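Local structure of lysozyme (Asticcacaulis excentricus, 6H9D) at residues P63-V68 and N79-L84; S86-F89 and A95-Q98. The protein probably binds or cleaves peptidoglycan as the muramidase domain of SpmX, a co-opted and detoxified relative of phage lysins involved in stalk synthesis. All coordinates share one frame; numbering follows the deposited sequence.

Contact 1. Residues P63-V68 and N79-L84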
loop_
_atom_site.group_PDB
_atom_site.type_symbol
_atom_site.label_atom_id
_atom_site.label_comp_id
_atom_site.label_asym_id
_atom_site.label_seq_id
_atom_site.Cartn_x
_atom_site.Cartn_y
_atom_site.Cartn_z
ATOM N N PRO A 63 0.228 10.735 1.472
ATOM C CA PRO A 63 1.681 10.723 1.544
ATOM C C PRO A 63 2.336 9.593 0.748
ATOM O O PRO A 63 3.485 9.732 0.319
ATOM C CB PRO A 63 2.015 10.594 3.025
ATOM C CG PRO A 63 0.743 10.081 3.662
ATOM C CD PRO A 63 -0.394 10.544 2.791
ATOM N N ILE A 64 1.608 8.497 0.532
ATOM C CA ILE A 64 2.121 7.418 -0.340
ATOM C C ILE A 64 2.155 7.905 -1.795
ATOM O O ILE A 64 3.137 7.639 -2.504
ATOM C CB ILE A 64 1.283 6.129 -0.226
ATOM C CG1 ILE A 64 0.981 5.750 1.239
ATOM C CG2 ILE A 64 1.988 5.016 -0.981
ATOM C CD1 ILE A 64 2.218 5.526 2.074
ATOM N N VAL A 65 1.051 8.507 -2.249
ATOM C CA VAL A 65 0.937 9.072 -3.598
ATOM C C VAL A 65 2.074 10.091 -3.821
ATOM O O VAL A 65 2.728 10.090 -4.875
ATOM C CB VAL A 65 -0.462 9.678 -3.824
ATOM C CG1 VAL A 65 -0.551 10.586 -5.056
ATOM C CG2 VAL A 65 -1.523 8.596 -3.891
ATOM N N GLU A 66 2.333 10.933 -2.810
ATOM C CA GLU A 66 3.428 11.913 -2.859
ATOM C C GLU A 66 4.783 11.206 -2.960
ATOM O O GLU A 66 5.591 11.567 -3.803
ATOM C CB GLU A 66 3.377 12.813 -1.627
ATOM C CG GLU A 66 2.241 13.811 -1.714
ATOM C CD GLU A 66 2.329 14.664 -2.970
ATOM O OE1 GLU A 66 3.354 15.362 -3.126
ATOM O OE2 GLU A 66 1.405 14.589 -3.809
ATOM N N ALA A 67 5.013 10.204 -2.096
ATOM C CA ALA A 67 6.257 9.479 -2.045
ATOM C C ALA A 67 6.555 8.799 -3.392
ATOM O O ALA A 67 7.684 8.838 -3.862
ATOM C CB ALA A 67 6.231 8.467 -0.936
ATOM N N VAL A 68 5.554 8.157 -4.001
ATOM C CA VAL A 68 5.815 7.354 -5.196
ATOM C C VAL A 68 6.164 8.313 -6.340
ATOM O O VAL A 68 7.121 8.103 -7.068
ATOM C CB VAL A 68 4.643 6.420 -5.553
ATOM C CG1 VAL A 68 4.873 5.755 -6.900
ATOM C CG2 VAL A 68 4.443 5.348 -4.477
ATOM N N ASN A 79 -1.653 2.025 -14.165
ATOM C CA ASN A 79 -1.619 0.704 -13.488
ATOM C C ASN A 79 -0.318 0.550 -12.701
ATOM O O ASN A 79 -0.373 0.033 -11.613
ATOM C CB ASN A 79 -1.823 -0.446 -14.464
ATOM C CG ASN A 79 -3.218 -0.473 -15.039
ATOM O OD1 ASN A 79 -4.102 0.173 -14.528
ATOM N ND2 ASN A 79 -3.419 -1.211 -16.108
ATOM N N GLN A 80 0.801 0.987 -13.263
ATOM C CA GLN A 80 2.079 0.834 -12.586
ATOM C C GLN A 80 2.067 1.680 -11.309
ATOM O O GLN A 80 2.472 1.226 -10.237
ATOM C CB GLN A 80 3.235 1.244 -13.486
ATOM C CG GLN A 80 3.575 0.226 -14.567
ATOM C CD GLN A 80 4.526 0.810 -15.589
ATOM O OE1 GLN A 80 4.648 2.019 -15.739
ATOM N NE2 GLN A 80 5.231 -0.060 -16.287
ATOM N N PHE A 81 1.546 2.892 -11.440
ATOM C CA PHE A 81 1.476 3.835 -10.329
ATOM C C PHE A 81 0.582 3.269 -9.222
ATOM O O PHE A 81 0.981 3.252 -8.087
ATOM C CB PHE A 81 0.954 5.190 -10.804
ATOM C CG PHE A 81 0.965 6.213 -9.701
ATOM C CD1 PHE A 81 2.172 6.713 -9.238
ATOM C CD2 PHE A 81 -0.201 6.539 -9.025
ATOM C CE1 PHE A 81 2.205 7.623 -8.190
ATOM C CE2 PHE A 81 -0.168 7.449 -7.980
ATOM C CZ PHE A 81 1.039 7.966 -7.551
ATOM N N ASP A 82 -0.618 2.806 -9.595
ATOM C CA ASP A 82 -1.598 2.258 -8.668
ATOM C C ASP A 82 -0.973 1.086 -7.881
ATOM O O ASP A 82 -1.098 1.010 -6.676
ATOM C CB ASP A 82 -2.837 1.765 -9.414
ATOM C CG ASP A 82 -3.817 2.842 -9.849
ATOM O OD1 ASP A 82 -3.677 4.017 -9.407
ATOM O OD2 ASP A 82 -4.727 2.491 -10.603
ATOM N N ALA A 83 -0.338 0.153 -8.596
ATOM C CA ALA A 83 0.315 -1.021 -7.954
ATOM C C ALA A 83 1.458 -0.577 -7.029
ATOM O O ALA A 83 1.630 -1.161 -5.954
ATOM C CB ALA A 83 0.824 -1.992 -8.990
ATOM N N LEU A 84 2.263 0.401 -7.468
ATOM C CA LEU A 84 3.373 0.888 -6.623
ATOM C C LEU A 84 2.840 1.582 -5.357
ATOM O O LEU A 84 3.436 1.440 -4.308
ATOM C CB LEU A 84 4.294 1.813 -7.419
ATOM C CG LEU A 84 5.188 1.111 -8.442
ATOM C CD1 LEU A 84 6.018 2.122 -9.202
ATOM C CD2 LEU A 84 6.090 0.066 -7.804
#

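Contact 2. Residues S86-F89 and A95-Q98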
loop_
_atom_site.group_PDB
_atom_site.type_symbol
_atom_site.label_atom_id
_atom_site.label_comp_id
_atom_site.label_asym_id
_atom_site.label_seq_id
_atom_site.Cartn_x
_atom_site.Cartn_y
_atom_site.Cartn_z
ATOM N N SER A 86 0.044 0.810 -3.795
ATOM C CA SER A 86 -0.426 -0.278 -2.976
ATOM C C SER A 86 0.764 -0.906 -2.254
ATOM O O SER A 86 0.733 -1.144 -1.033
ATOM C CB SER A 86 -1.183 -1.313 -3.791
ATOM O OG SER A 86 -1.613 -2.401 -2.962
ATOM N N PHE A 87 1.837 -1.105 -3.017
ATOM C CA PHE A 87 3.025 -1.777 -2.545
ATOM C C PHE A 87 3.722 -0.901 -1.483
ATOM O O PHE A 87 4.001 -1.346 -0.385
ATOM C CB PHE A 87 3.946 -2.074 -3.726
ATOM C CG PHE A 87 5.261 -2.705 -3.337
ATOM C CD1 PHE A 87 5.316 -4.025 -2.933
ATOM C CD2 PHE A 87 6.432 -1.971 -3.369
ATOM C CE1 PHE A 87 6.524 -4.598 -2.561
ATOM C CE2 PHE A 87 7.640 -2.551 -3.012
ATOM C CZ PHE A 87 7.685 -3.861 -2.603
ATOM N N CYS A 88 3.906 0.372 -1.820
ATOM C CA CYS A 88 4.530 1.348 -0.947
ATOM C C CYS A 88 3.708 1.555 0.334
ATOM O O CYS A 88 4.277 1.624 1.403
ATOM C CB CYS A 88 4.755 2.665 -1.671
ATOM S SG CYS A 88 5.621 3.847 -0.599
ATOM N N PHE A 89 2.370 1.574 0.229
ATOM C CA PHE A 89 1.489 1.638 1.383
ATOM C C PHE A 89 1.739 0.456 2.317
ATOM O O PHE A 89 1.756 0.594 3.543
ATOM C CB PHE A 89 0.018 1.687 0.944
ATOM C CG PHE A 89 -0.987 1.883 2.047
ATOM C CD1 PHE A 89 -0.898 2.964 2.909
ATOM C CD2 PHE A 89 -2.036 0.991 2.220
ATOM C CE1 PHE A 89 -1.827 3.148 3.919
ATOM C CE2 PHE A 89 -2.960 1.164 3.239
ATOM C CZ PHE A 89 -2.877 2.261 4.071
ATOM N N ALA A 95 11.021 1.841 3.634
ATOM C CA ALA A 95 11.464 0.598 3.005
ATOM C C ALA A 95 11.372 0.721 1.475
ATOM O O ALA A 95 12.232 0.211 0.735
ATOM C CB ALA A 95 10.636 -0.541 3.538
ATOM N N PHE A 96 10.326 1.395 0.990
ATOM C CA PHE A 96 10.128 1.532 -0.457
ATOM C C PHE A 96 11.299 2.311 -1.057
ATOM O O PHE A 96 11.866 1.906 -2.063
ATOM C CB PHE A 96 8.817 2.238 -0.788
ATOM C CG PHE A 96 8.562 2.397 -2.265
ATOM C CD1 PHE A 96 8.370 1.287 -3.071
ATOM C CD2 PHE A 96 8.481 3.648 -2.836
ATOM C CE1 PHE A 96 8.153 1.427 -4.433
ATOM C CE2 PHE A 96 8.242 3.795 -4.191
ATOM C CZ PHE A 96 8.085 2.681 -4.990
ATOM N N GLY A 97 11.630 3.441 -0.422
ATOM C CA GLY A 97 12.773 4.279 -0.809
ATOM C C GLY A 97 14.059 3.494 -1.006
ATOM O O GLY A 97 14.856 3.837 -1.861
ATOM N N GLN A 98 14.268 2.437 -0.217
ATOM C CA GLN A 98 15.521 1.695 -0.217
ATOM C C GLN A 98 15.401 0.389 -1.008
ATOM O O GLN A 98 16.345 -0.386 -0.998
ATOM C CB GLN A 98 15.937 1.343 1.218
ATOM C CG GLN A 98 16.155 2.559 2.114
ATOM C CD GLN A 98 16.976 3.635 1.444
ATOM O OE1 GLN A 98 16.553 4.786 1.334
ATOM N NE2 GLN A 98 18.153 3.260 0.964
#

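Contact 1. Residues P63-V68 and N79-L84
V68 and L84 bring the two backbones nearest each other, with their CA atoms 7.1 Å apart. The short helical axes of 63-68 and 79-84 approach to 10.4 Å and run at 123° between their N-to-C directions. V65 and F81 stand farther apart, 8.5 Å between CA atoms. Helix 50-71 is kinked at P63 and I64, where the bonds to the preceding turn are missing, but A67 and V68 are tied back to P63 and I64.

F81 and V68 share most of the bridging. CG of F81 lies anti to the backbone N (chi1 -176°), which swings the ring off its own helix and into the gap. The far tip of the ring is directed at the backbone of the other helix: CZ of F81 lies 3.8 Å from O of V65, and that oxygen sits at the ring edge, in plane. This is an edge approach of an aromatic C-H to a carbonyl oxygen, which also accepts a hydrogen bond from N69 ND2. On the same corner of the ring, CG1 of V65 comes within 4.0 Å of CZ of F81, the two side chains crossing at about a right angle. V68 meets the next corner, its CG1 3.5 Å from CE1 of F81 in an oblique approach. That one methyl also reaches L84, with 4.0 Å between CG1 of V68 and CB of L84, while the other branch, CG2, lies against the L84 carbonyl.

H4 meets the F81 ring with planes at about 30°, and F146 of helix 133-146 touches L84. Apolar helix-on-helix packing of this kind, burying 221 Å² without a hydrogen bond across it, belongs to the helical core of the phage-lysozyme fold.

Contact 2. Residues S86-F89 and A95-Q98
F87 and C88, the two residues that meet F96, directly follow S86, whose OG is gripped twice, by hydrogen bonds with E142 OE2 and R138 NH2. These bonds tie the turn of helix 78-91 to helix 133-146, while the next two side chains serve helix 93-97. Across the contact itself there is no hydrogen bond, and the closest backbone approach is between C88 and F96, their CA atoms 5.6 Å apart.

CB of C88 lies over one face of the F96 ring. It stands 3.8 Å above the ring plane, offset toward the rim, and 4.1 Å from the F96 ring centroid, only 19° off the normal, which meets the geometry of a CH-pi contact. The sulfur is displaced further: SG of C88 is 4.3 Å from the F96 centroid, an oblique sulfur-aromatic contact. With SG anti to the backbone N, chi1 of -177° carries it past the rim, 3.6 Å from both CB and CD2 of F96.

F87 comes to another part of the same ring. CD2 of F87 is 3.8 Å from CD1 of F96, and the planes are inclined at about 70°. F96 meets the F87 ring at its edge, CE1 of F96 lying in that plane; CE2 of F87 is near the F96 plane, CD2 oblique to it. W120 makes a true edge-to-face pair with F87, and L71 of helix 50-71 and L102 of helix 100-106 also touch F96.

The contact is probably held mainly by dispersion. A methylene over one face, a polarisable sulfur beyond the rim on the same side and a second ring would limit the tilt of F96 without any polar bond, while S86 adds polar bonds to helix 133-146.

Contacts 1 and 2 follow one another along the chain and share helix 78-91, their centres about 9 Å apart. They are continuous in space as well. CG2 of I64 lies 3.7 Å from CB of C88, and CG2 of V68 is 3.9 Å from the same CB and 4.1 Å from CE2 of F96. Segment 63-68 thus packs on members of both contacts, joining helices 50-71, 78-91 and 93-97. The centres of the two contacts lie about 8 Å and 7 Å from the centre of the chain. Both contacts are structural packing, but F89 of segment 86-89 touches E18, probably the equivalent of the catalytic glutamate of phage lysozymes, so this segment reaches the probable active site.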